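Local atomic coordinates of WbbM protein (Klebsiella pneumoniae, PDB entry 6U4B), a protein that is a trimeric, bifunctional O-antigen polymerase that probably transfers sugars through two glycosyltransferase activities and binds magnesium. Residues D66-I72 and Y86-N91; F290-P296 and Q394-Y399; D334-N340 and L362-N368. All blocks are in the same frame, centred on the assembly; numbering follows the deposited sequence.

Interaction 1: D66-I72 and Y86-N91; sequences DDTGDNI and YWVWKN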
loop_
_atom_site.group_PDB
_atom_site.type_symbol
_atom_site.label_atom_id
_atom_site.label_comp_id
_atom_site.label_asym_id
_atom_site.label_seq_id
_atom_site.Cartn_x
_atom_site.Cartn_y
_atom_site.Cartn_z
ATOM N N ASP A 66 26.260 13.650 -22.081
ATOM C CA ASP A 66 27.226 12.710 -22.628
ATOM C C ASP A 66 26.871 11.261 -22.303
ATOM O O ASP A 66 27.743 10.389 -22.384
ATOM C CB ASP A 66 28.629 13.026 -22.099
ATOM C CG ASP A 66 28.712 12.926 -20.586
ATOM O OD1 ASP A 66 27.651 12.826 -19.932
ATOM O OD2 ASP A 66 29.833 12.940 -20.044
ATOM N N ASP A 67 25.613 10.985 -21.939
ATOM C CA ASP A 67 25.232 9.696 -21.372
ATOM C C ASP A 67 24.217 8.946 -22.227
ATOM O O ASP A 67 23.475 8.110 -21.701
ATOM C CB ASP A 67 24.689 9.884 -19.952
ATOM C CG ASP A 67 23.471 10.780 -19.911
ATOM O OD1 ASP A 67 23.293 11.588 -20.850
ATOM O OD2 ASP A 67 22.693 10.684 -18.938
ATOM N N THR A 68 24.165 9.216 -23.528
ATOM C CA THR A 68 23.295 8.480 -24.431
ATOM C C THR A 68 24.132 7.611 -25.358
ATOM O O THR A 68 25.291 7.921 -25.648
ATOM C CB THR A 68 22.409 9.423 -25.249
ATOM O OG1 THR A 68 23.222 10.416 -25.887
ATOM C CG2 THR A 68 21.372 10.100 -24.353
ATOM N N GLY A 69 23.533 6.512 -25.808
ATOM C CA GLY A 69 24.248 5.565 -26.638
ATOM C C GLY A 69 25.488 5.033 -25.942
ATOM O O GLY A 69 25.545 4.894 -24.715
ATOM N N ASP A 70 26.505 4.731 -26.747
ATOM C CA ASP A 70 27.787 4.245 -26.242
ATOM C C ASP A 70 28.533 5.399 -25.578
ATOM O O ASP A 70 28.928 6.358 -26.249
ATOM C CB ASP A 70 28.591 3.648 -27.394
ATOM C CG ASP A 70 29.888 3.009 -26.941
ATOM O OD1 ASP A 70 30.153 2.957 -25.720
ATOM O OD2 ASP A 70 30.646 2.552 -27.821
ATOM N N ASN A 71 28.740 5.309 -24.265
ATOM C CA ASN A 71 29.227 6.451 -23.504
ATOM C C ASN A 71 29.936 5.975 -22.246
ATOM O O ASN A 71 29.773 4.833 -21.811
ATOM C CB ASN A 71 28.080 7.390 -23.125
ATOM C CG ASN A 71 27.186 6.805 -22.048
ATOM O OD1 ASN A 71 27.401 7.030 -20.857
ATOM N ND2 ASN A 71 26.183 6.041 -22.462
ATOM N N ILE A 72 30.714 6.883 -21.652
ATOM C CA ILE A 72 31.408 6.628 -20.392
ATOM C C ILE A 72 31.100 7.753 -19.411
ATOM O O ILE A 72 31.971 8.179 -18.644
ATOM C CB ILE A 72 32.928 6.488 -20.599
ATOM C CG1 ILE A 72 33.496 7.723 -21.304
ATOM C CG2 ILE A 72 33.255 5.214 -21.375
ATOM C CD1 ILE A 72 35.012 7.747 -21.356
ATOM N N TYR A 86 34.788 10.971 -25.812
ATOM C CA TYR A 86 34.346 9.605 -26.078
ATOM C C TYR A 86 32.953 9.585 -26.695
ATOM O O TYR A 86 32.705 8.867 -27.672
ATOM C CB TYR A 86 34.372 8.787 -24.785
ATOM C CG TYR A 86 33.985 7.334 -24.965
ATOM C CD1 TYR A 86 32.658 6.930 -24.885
ATOM C CD2 TYR A 86 34.950 6.366 -25.216
ATOM C CE1 TYR A 86 32.303 5.606 -25.054
ATOM C CE2 TYR A 86 34.603 5.039 -25.385
ATOM C CZ TYR A 86 33.281 4.665 -25.303
ATOM O OH TYR A 86 32.933 3.345 -25.473
ATOM N N TRP A 87 32.029 10.374 -26.137
ATOM C CA TRP A 87 30.646 10.344 -26.605
ATOM C C TRP A 87 30.537 10.815 -28.050
ATOM O O TRP A 87 29.798 10.224 -28.847
ATOM C CB TRP A 87 29.761 11.200 -25.698
ATOM C CG TRP A 87 28.321 11.207 -26.116
ATOM C CD1 TRP A 87 27.355 10.316 -25.747
ATOM C CD2 TRP A 87 27.685 12.148 -26.989
ATOM N NE1 TRP A 87 26.157 10.645 -26.334
ATOM C CE2 TRP A 87 26.333 11.766 -27.101
ATOM C CE3 TRP A 87 28.127 13.279 -27.685
ATOM C CZ2 TRP A 87 25.419 12.474 -27.880
ATOM C CZ3 TRP A 87 27.219 13.980 -28.457
ATOM C CH2 TRP A 87 25.881 13.574 -28.549
ATOM N N VAL A 88 31.262 11.879 -28.407
ATOM C CA VAL A 88 31.260 12.347 -29.790
ATOM C C VAL A 88 31.874 11.295 -30.703
ATOM O O VAL A 88 31.362 11.020 -31.797
ATOM C CB VAL A 88 32.003 13.693 -29.896
ATOM C CG1 VAL A 88 32.142 14.110 -31.350
ATOM C CG2 VAL A 88 31.282 14.769 -29.099
ATOM N N TRP A 89 32.975 10.684 -30.260
ATOM C CA TRP A 89 33.658 9.666 -31.051
ATOM C C TRP A 89 32.727 8.512 -31.405
ATOM O O TRP A 89 32.707 8.051 -32.552
ATOM C CB TRP A 89 34.878 9.163 -30.275
ATOM C CG TRP A 89 35.583 7.981 -30.868
ATOM C CD1 TRP A 89 35.752 7.698 -32.191
ATOM C CD2 TRP A 89 36.220 6.920 -30.146
ATOM N NE1 TRP A 89 36.456 6.526 -32.338
ATOM C CE2 TRP A 89 36.755 6.030 -31.097
ATOM C CE3 TRP A 89 36.390 6.637 -28.786
ATOM C CZ2 TRP A 89 37.447 4.875 -30.731
ATOM C CZ3 TRP A 89 37.077 5.492 -28.425
ATOM C CH2 TRP A 89 37.597 4.625 -29.394
ATOM N N LYS A 90 31.935 8.045 -30.441
ATOM C CA LYS A 90 31.142 6.836 -30.628
ATOM C C LYS A 90 29.754 7.086 -31.203
ATOM O O LYS A 90 29.167 6.163 -31.781
ATOM C CB LYS A 90 30.993 6.093 -29.296
ATOM C CG LYS A 90 32.281 5.491 -28.778
ATOM C CD LYS A 90 32.872 4.525 -29.792
ATOM C CE LYS A 90 34.063 3.781 -29.215
ATOM N NZ LYS A 90 34.664 2.853 -30.213
ATOM N N ASN A 91 29.210 8.297 -31.069
ATOM C CA ASN A 91 27.802 8.524 -31.364
ATOM C C ASN A 91 27.521 9.621 -32.381
ATOM O O ASN A 91 26.443 9.607 -32.985
ATOM C CB ASN A 91 27.038 8.852 -30.071
ATOM C CG ASN A 91 27.250 7.808 -28.990
ATOM O OD1 ASN A 91 26.658 6.728 -29.030
ATOM N ND2 ASN A 91 28.099 8.124 -28.019
#
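Tyr86 and Trp87, neighbours on the helix 82-91, present their rings to the loop 66-72 in two different ways. The phenol of Tyr86 has Ile72 on one face, with CG2 3.9 Å from the ring centroid and almost on the ring normal, while Lys90 CG from its own helix lies toward the rim of the opposite face. At the edge of the same ring the hydroxyl gives a hydrogen bond of 2.8 Å to Asp70 OD1, met on the syn side but 35° out of the carboxylate plane; carboxylate and ring stand nearly perpendicular. Phe231 of helix 220-240 adds an edge-to-face contact to this tyrosine. Loop and helix both belong to the DUF4422 region, and their meeting fastens the irregular chain after strand 47-51 to the second half of the helix. The indole of Trp87, its CG anti to the backbone N (chi1 -180°), brings one face against Asp66 and its edge to Thr68 and Asn71. Asp66 CA sits over its five-membered ring, and NE1 donates to Thr68 OG1 at 3.0 Å, with a weak second bond to Thr68 O. Asn91 completes the contact with its amide alongside the backbone of Asp70: ND2 donates to Asp70 O at 2.6 Å in a nearly straight bond, OD1 accepts weakly from Asp70 N, and ND2 also reaches back to Trp87 O at 2.8 Å.

Interaction 2: F290-P296 and Q394-Y399; sequences FNGALNP and QLFRRY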
loop_
_atom_site.group_PDB
_atom_site.type_symbol
_atom_site.label_atom_id
_atom_site.label_comp_id
_atom_site.label_asym_id
_atom_site.label_seq_id
_atom_site.Cartn_x
_atom_site.Cartn_y
_atom_site.Cartn_z
ATOM N N PHE A 290 23.698 32.447 -17.203
ATOM C CA PHE A 290 22.881 31.366 -17.737
ATOM C C PHE A 290 21.899 31.934 -18.745
ATOM O O PHE A 290 21.188 32.898 -18.447
ATOM C CB PHE A 290 22.128 30.625 -16.626
ATOM C CG PHE A 290 21.116 29.641 -17.137
ATOM C CD1 PHE A 290 21.513 28.403 -17.621
ATOM C CD2 PHE A 290 19.764 29.961 -17.140
ATOM C CE1 PHE A 290 20.581 27.498 -18.095
ATOM C CE2 PHE A 290 18.826 29.066 -17.614
ATOM C CZ PHE A 290 19.232 27.831 -18.092
ATOM N N ASN A 291 21.858 31.324 -19.935
ATOM C CA ASN A 291 21.007 31.796 -21.020
ATOM C C ASN A 291 20.200 30.677 -21.668
ATOM O O ASN A 291 19.546 30.916 -22.692
ATOM C CB ASN A 291 21.842 32.526 -22.089
ATOM C CG ASN A 291 22.826 31.603 -22.809
ATOM O OD1 ASN A 291 23.099 30.481 -22.364
ATOM N ND2 ASN A 291 23.377 32.082 -23.913
ATOM N N GLY A 292 20.224 29.472 -21.102
ATOM C CA GLY A 292 19.542 28.335 -21.682
ATOM C C GLY A 292 18.052 28.306 -21.383
ATOM O O GLY A 292 17.468 29.233 -20.818
ATOM N N ALA A 293 17.432 27.201 -21.789
ATOM C CA ALA A 293 16.004 26.979 -21.608
ATOM C C ALA A 293 15.741 25.482 -21.669
ATOM O O ALA A 293 16.513 24.729 -22.269
ATOM C CB ALA A 293 15.175 27.716 -22.667
ATOM N N LEU A 294 14.644 25.059 -21.045
ATOM C CA LEU A 294 14.282 23.650 -21.014
ATOM C C LEU A 294 13.408 23.301 -22.210
ATOM O O LEU A 294 12.491 24.046 -22.564
ATOM C CB LEU A 294 13.556 23.306 -19.714
ATOM C CG LEU A 294 14.439 23.362 -18.470
ATOM C CD1 LEU A 294 13.639 23.036 -17.225
ATOM C CD2 LEU A 294 15.620 22.412 -18.615
ATOM N N ASN A 295 13.698 22.176 -22.824
ATOM C CA ASN A 295 12.882 21.777 -23.954
ATOM C C ASN A 295 11.817 20.775 -23.527
ATOM O O ASN A 295 12.024 19.998 -22.590
ATOM C CB ASN A 295 13.749 21.159 -25.055
ATOM C CG ASN A 295 14.457 22.206 -25.891
ATOM O OD1 ASN A 295 15.398 22.853 -25.431
ATOM N ND2 ASN A 295 14.008 22.379 -27.129
ATOM N N PRO A 296 10.660 20.790 -24.190
ATOM C CA PRO A 296 9.633 19.787 -23.896
ATOM C C PRO A 296 10.151 18.380 -24.156
ATOM O O PRO A 296 10.956 18.147 -25.060
ATOM C CB PRO A 296 8.495 20.153 -24.856
ATOM C CG PRO A 296 8.718 21.599 -25.179
ATOM C CD PRO A 296 10.206 21.782 -25.181
ATOM N N GLN A 394 11.010 32.910 -18.734
ATOM C CA GLN A 394 12.328 32.843 -19.356
ATOM C C GLN A 394 12.821 31.405 -19.501
ATOM O O GLN A 394 13.198 30.983 -20.598
ATOM C CB GLN A 394 13.337 33.671 -18.554
ATOM C CG GLN A 394 14.703 33.820 -19.225
ATOM C CD GLN A 394 14.671 34.731 -20.446
ATOM O OE1 GLN A 394 13.640 35.321 -20.775
ATOM N NE2 GLN A 394 15.809 34.851 -21.122
ATOM N N LEU A 395 12.819 30.640 -18.407
ATOM C CA LEU A 395 13.305 29.265 -18.466
ATOM C C LEU A 395 12.419 28.399 -19.355
ATOM O O LEU A 395 12.916 27.526 -20.078
ATOM C CB LEU A 395 13.387 28.679 -17.058
ATOM C CG LEU A 395 13.960 27.264 -16.952
ATOM C CD1 LEU A 395 15.418 27.249 -17.396
ATOM C CD2 LEU A 395 13.813 26.718 -15.539
ATOM N N PHE A 396 11.105 28.632 -19.322
ATOM C CA PHE A 396 10.144 27.828 -20.067
ATOM C C PHE A 396 9.651 28.527 -21.328
ATOM O O PHE A 396 8.545 28.245 -21.801
ATOM C CB PHE A 396 8.968 27.451 -19.164
ATOM C CG PHE A 396 9.356 26.558 -18.023
ATOM C CD1 PHE A 396 9.357 25.183 -18.179
ATOM C CD2 PHE A 396 9.741 27.091 -16.804
ATOM C CE1 PHE A 396 9.721 24.354 -17.139
ATOM C CE2 PHE A 396 10.107 26.264 -15.756
ATOM C CZ PHE A 396 10.100 24.893 -15.925
ATOM N N ARG A 397 10.469 29.412 -21.904
ATOM C CA ARG A 397 10.060 30.210 -23.055
ATOM C C ARG A 397 9.794 29.378 -24.304
ATOM O O ARG A 397 9.235 29.911 -25.268
ATOM C CB ARG A 397 11.117 31.275 -23.361
ATOM C CG ARG A 397 12.495 30.728 -23.721
ATOM C CD ARG A 397 13.460 31.866 -24.038
ATOM N NE ARG A 397 14.818 31.395 -24.292
ATOM C CZ ARG A 397 15.722 31.177 -23.343
ATOM N NH1 ARG A 397 15.409 31.377 -22.070
ATOM N NH2 ARG A 397 16.938 30.751 -23.666
ATOM N N ARG A 398 10.170 28.101 -24.317
ATOM C CA ARG A 398 9.873 27.222 -25.441
ATOM C C ARG A 398 8.560 26.471 -25.273
ATOM O O ARG A 398 8.209 25.660 -26.136
ATOM C CB ARG A 398 11.025 26.236 -25.652
ATOM C CG ARG A 398 12.253 26.904 -26.239
ATOM C CD ARG A 398 13.498 26.050 -26.125
ATOM N NE ARG A 398 14.693 26.886 -26.145
ATOM C CZ ARG A 398 15.934 26.425 -26.250
ATOM N NH1 ARG A 398 16.155 25.123 -26.356
ATOM N NH2 ARG A 398 16.954 27.272 -26.257
ATOM N N TYR A 399 7.829 26.726 -24.194
ATOM C CA TYR A 399 6.510 26.157 -23.968
ATOM C C TYR A 399 5.436 27.172 -24.340
ATOM O O TYR A 399 5.631 28.382 -24.207
ATOM C CB TYR A 399 6.342 25.743 -22.504
ATOM C CG TYR A 399 7.129 24.520 -22.095
ATOM C CD1 TYR A 399 6.491 23.307 -21.879
ATOM C CD2 TYR A 399 8.506 24.576 -21.914
ATOM C CE1 TYR A 399 7.198 22.181 -21.499
ATOM C CE2 TYR A 399 9.224 23.453 -21.534
ATOM C CZ TYR A 399 8.562 22.257 -21.328
ATOM O OH TYR A 399 9.263 21.133 -20.948
#
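Ala293 CB touches two arginine side chains, Arg397 and Arg398, which leave consecutive positions of the chain by different torsions. In Arg397, CG stands between the backbone N and the carbonyl carbon (chi1 61°), and the chain then runs extended to NE, laying the guanidinium with its centre over Ala293 CB, 3.6 Å from CZ. From there NH2 donates to Asn291 O at 2.8 Å, while Gly292 O receives weak bonds from NH1 and NH2. NH1 also turns back to Gln394 O at 2.7 Å, so the group is held both by the loop 290-296 and by the last turn of helix 392-395, just before it in the chain. Arg398 instead has CG anti to the carbonyl carbon (chi1 -73°); its guanidinium places a face near the same methyl and an edge toward Asn295, whose OD1 accepts a short but poorly angled, weak bond from NH1. The amide and guanidinium planes are steeply inclined to each other.

The backbone bond Leu294 N to Leu395 O, 3.2 Å and close to straight, ties the two segments next to Ala293. On the buried side, Leu395 extends CD1 to the edge of the Phe290 ring, and CD1 of Leu294 lies 4.1 Å from both Leu395 CD2 and Phe396 CE1. Farther along, Pro296 CG rests over one face of Tyr399, 4.0 Å from the ring centroid, and the tyrosine hydroxyl hydrogen-bonds the carboxylate of Asp334. Phe396 to Tyr399 form a type I beta turn directly after helix 392-395, so the contact is a turn following a helix packed against the extended linker that leads from strand 277-285 into strand 302-309 of the glycosyltransferase family 8 region.

Interaction 3: D334-N340 and L362-N368; sequences DIVVLEN and LRFFDVN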
loop_
_atom_site.group_PDB
_atom_site.type_symbol
_atom_site.label_atom_id
_atom_site.label_comp_id
_atom_site.label_asym_id
_atom_site.label_seq_id
_atom_site.Cartn_x
_atom_site.Cartn_y
_atom_site.Cartn_z
ATOM N N ASP A 334 4.617 16.659 -18.032
ATOM C CA ASP A 334 6.005 17.115 -18.069
ATOM C C ASP A 334 6.244 17.931 -16.801
ATOM O O ASP A 334 6.006 19.140 -16.769
ATOM C CB ASP A 334 6.253 17.932 -19.342
ATOM C CG ASP A 334 7.698 18.400 -19.490
ATOM O OD1 ASP A 334 8.512 18.230 -18.558
ATOM O OD2 ASP A 334 8.017 18.949 -20.566
ATOM N N ILE A 335 6.713 17.262 -15.752
ATOM C CA ILE A 335 6.918 17.888 -14.453
ATOM C C ILE A 335 8.369 18.328 -14.347
ATOM O O ILE A 335 9.288 17.536 -14.591
ATOM C CB ILE A 335 6.548 16.933 -13.305
ATOM C CG1 ILE A 335 5.132 16.383 -13.497
ATOM C CG2 ILE A 335 6.663 17.649 -11.972
ATOM C CD1 ILE A 335 4.671 15.472 -12.377
ATOM N N VAL A 336 8.580 19.592 -13.986
ATOM C CA VAL A 336 9.915 20.139 -13.777
ATOM C C VAL A 336 9.957 20.760 -12.391
ATOM O O VAL A 336 9.144 21.638 -12.076
ATOM C CB VAL A 336 10.294 21.180 -14.844
ATOM C CG1 VAL A 336 11.630 21.818 -14.501
ATOM C CG2 VAL A 336 10.342 20.536 -16.222
ATOM N N VAL A 337 10.899 20.313 -11.567
ATOM C CA VAL A 337 11.082 20.840 -10.220
ATOM C C VAL A 337 12.255 21.810 -10.234
ATOM O O VAL A 337 13.390 21.424 -10.541
ATOM C CB VAL A 337 11.312 19.714 -9.202
ATOM C CG1 VAL A 337 11.790 20.295 -7.879
ATOM C CG2 VAL A 337 10.032 18.903 -9.005
ATOM N N LEU A 338 11.983 23.073 -9.908
ATOM C CA LEU A 338 13.036 24.060 -9.688
ATOM C C LEU A 338 13.568 23.838 -8.280
ATOM O O LEU A 338 13.007 24.346 -7.307
ATOM C CB LEU A 338 12.499 25.475 -9.866
ATOM C CG LEU A 338 11.699 25.704 -11.150
ATOM C CD1 LEU A 338 11.164 27.130 -11.211
ATOM C CD2 LEU A 338 12.557 25.394 -12.358
ATOM N N GLU A 339 14.647 23.070 -8.166
ATOM C CA GLU A 339 15.117 22.582 -6.878
ATOM C C GLU A 339 16.188 23.500 -6.304
ATOM O O GLU A 339 17.039 24.018 -7.033
ATOM C CB GLU A 339 15.655 21.153 -6.996
ATOM C CG GLU A 339 16.792 20.960 -7.994
ATOM C CD GLU A 339 18.166 21.107 -7.359
ATOM O OE1 GLU A 339 19.132 21.398 -8.095
ATOM O OE2 GLU A 339 18.280 20.936 -6.127
ATOM N N ASN A 340 16.130 23.702 -4.994
ATOM C CA ASN A 340 17.104 24.495 -4.249
ATOM C C ASN A 340 17.822 23.548 -3.289
ATOM O O ASN A 340 17.434 23.399 -2.128
ATOM C CB ASN A 340 16.425 25.650 -3.509
ATOM C CG ASN A 340 17.397 26.463 -2.668
ATOM O OD1 ASN A 340 18.610 26.422 -2.879
ATOM N ND2 ASN A 340 16.864 27.206 -1.704
ATOM N N LEU A 362 9.715 13.565 -14.938
ATOM C CA LEU A 362 10.154 14.414 -13.837
ATOM C C LEU A 362 11.602 14.811 -14.090
ATOM O O LEU A 362 12.468 13.943 -14.243
ATOM C CB LEU A 362 10.019 13.696 -12.490
ATOM C CG LEU A 362 9.831 14.509 -11.202
ATOM C CD1 LEU A 362 10.788 14.037 -10.117
ATOM C CD2 LEU A 362 9.957 16.014 -11.421
ATOM N N ARG A 363 11.859 16.114 -14.138
ATOM C CA ARG A 363 13.205 16.637 -14.306
ATOM C C ARG A 363 13.459 17.709 -13.256
ATOM O O ARG A 363 12.528 18.316 -12.720
ATOM C CB ARG A 363 13.419 17.210 -15.712
ATOM C CG ARG A 363 13.338 16.181 -16.831
ATOM C CD ARG A 363 13.424 16.852 -18.193
ATOM N NE ARG A 363 12.261 17.696 -18.463
ATOM C CZ ARG A 363 12.199 18.588 -19.447
ATOM N NH1 ARG A 363 13.234 18.766 -20.258
ATOM N NH2 ARG A 363 11.100 19.308 -19.621
ATOM N N PHE A 364 14.735 17.929 -12.961
ATOM C CA PHE A 364 15.159 18.904 -11.966
ATOM C C PHE A 364 16.013 19.978 -12.618
ATOM O O PHE A 364 16.819 19.689 -13.509
ATOM C CB PHE A 364 15.951 18.241 -10.836
ATOM C CG PHE A 364 15.128 17.332 -9.972
ATOM C CD1 PHE A 364 14.392 17.842 -8.915
ATOM C CD2 PHE A 364 15.093 15.969 -10.213
ATOM C CE1 PHE A 364 13.627 17.006 -8.116
ATOM C CE2 PHE A 364 14.333 15.127 -9.417
ATOM C CZ PHE A 364 13.601 15.647 -8.367
ATOM N N PHE A 365 15.838 21.215 -12.162
ATOM C CA PHE A 365 16.674 22.330 -12.579
ATOM C C PHE A 365 17.081 23.119 -11.346
ATOM O O PHE A 365 16.235 23.436 -10.502
ATOM C CB PHE A 365 15.946 23.238 -13.576
ATOM C CG PHE A 365 16.792 24.372 -14.086
ATOM C CD1 PHE A 365 17.749 24.151 -15.066
ATOM C CD2 PHE A 365 16.637 25.652 -13.582
ATOM C CE1 PHE A 365 18.537 25.190 -15.537
ATOM C CE2 PHE A 365 17.424 26.700 -14.049
ATOM C CZ PHE A 365 18.373 26.466 -15.028
ATOM N N ASP A 366 18.373 23.416 -11.234
ATOM C CA ASP A 366 18.880 24.216 -10.124
ATOM C C ASP A 366 18.280 25.615 -10.177
ATOM O O ASP A 366 18.640 26.419 -11.044
ATOM C CB ASP A 366 20.409 24.280 -10.165
ATOM C CG ASP A 366 21.005 24.947 -8.934
ATOM O OD1 ASP A 366 22.245 24.919 -8.788
ATOM O OD2 ASP A 366 20.242 25.483 -8.101
ATOM N N VAL A 367 17.371 25.917 -9.245
ATOM C CA VAL A 367 16.697 27.209 -9.242
ATOM C C VAL A 367 17.680 28.357 -9.054
ATOM O O VAL A 367 17.410 29.481 -9.490
ATOM C CB VAL A 367 15.599 27.226 -8.155
ATOM C CG1 VAL A 367 16.213 27.354 -6.765
ATOM C CG2 VAL A 367 14.586 28.340 -8.418
ATOM N N ASN A 368 18.837 28.094 -8.441
ATOM C CA ASN A 368 19.782 29.152 -8.111
ATOM C C ASN A 368 20.465 29.749 -9.334
ATOM O O ASN A 368 21.110 30.795 -9.210
ATOM C CB ASN A 368 20.826 28.621 -7.130
ATOM C CG ASN A 368 20.207 28.177 -5.818
ATOM O OD1 ASN A 368 19.760 29.004 -5.023
ATOM N ND2 ASN A 368 20.169 26.868 -5.588
HETATM O O HOH W 1 9.867 16.526 -16.961
HETATM O O HOH W 2 20.218 23.375 -6.327
#
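Phe364 stands beside Val337 on one side of the sheet, CD1 of the ring 3.6 Å from Val337 CB; the valine and Glu339 CB both meet the ring obliquely. Phe365 turns to the other side, where Leu338 CD2 approaches it obliquely and Phe290 meets its ring from the interdomain linker. The Arg363 guanidinium, also on that side, receives Asp334 OD1 at its edge and Val336 CG2 obliquely. These strands are the two parallel partners of a beta-alpha-beta crossover, joined through helix 344-352, in the Rossmann-like sheet expected of a GT-A glycosyltransferase of family 8. Leu350 and Val351 of that helix pack on Leu362 and Phe364. Backbone bonds alternate along the pair, from Arg363 N to Ile335 O through Val337, Phe365 and Glu339 to Val367 N, which donates to Glu339 O at 2.9 Å as the second strand passes into a 3-10 segment.

At the opposite end, Arg363 NH2 forms a salt bridge with Asp334 OD1 at 3.0 Å, the carboxylate oxygen using its syn lone pair; the other oxygen, OD2, is hydrogen-bonded to Tyr399 OH. A water donates to both Asp334 OD1 and Ile335 O and accepts from Arg363 NE, so it links side chains and backbone. The arginine bends at chi3 (-66°) to bring its NE and NH2 there; Asn295 O takes a bond from NH1, and Tyr399 OH a weak one from NH2. Asp366 makes an Asx turn, its OD2 accepting from Asn368 N and, on the syn lone pair, from Asn368 ND2 at 2.9 Å; the same ND2 donates to Asn340 OD1 at 3.2 Å, from above the carbonyl plane.

Overall arrangement
Interaction 1 comes first along the chain and sits in the DUF4422 region, its centre about 25 Å from those of the other two and with no atom touching them. The centres of interactions 2 and 3 are about 12 Å apart, and the strands of interaction 3 fall in sequence between the two segments of interaction 2. They meet directly: Tyr399 OH with Asp334 OD2, Asn295 O with Arg363 NH1, and the rings of Phe290 and Phe365. The linker 290-296 is thereby joined to the family 8 sheet, whose strand 333-340 neighbours strand 302-309. Within interaction 3, the side chain of Leu338 is about 10 Å from that of the magnesium ligand Asp406.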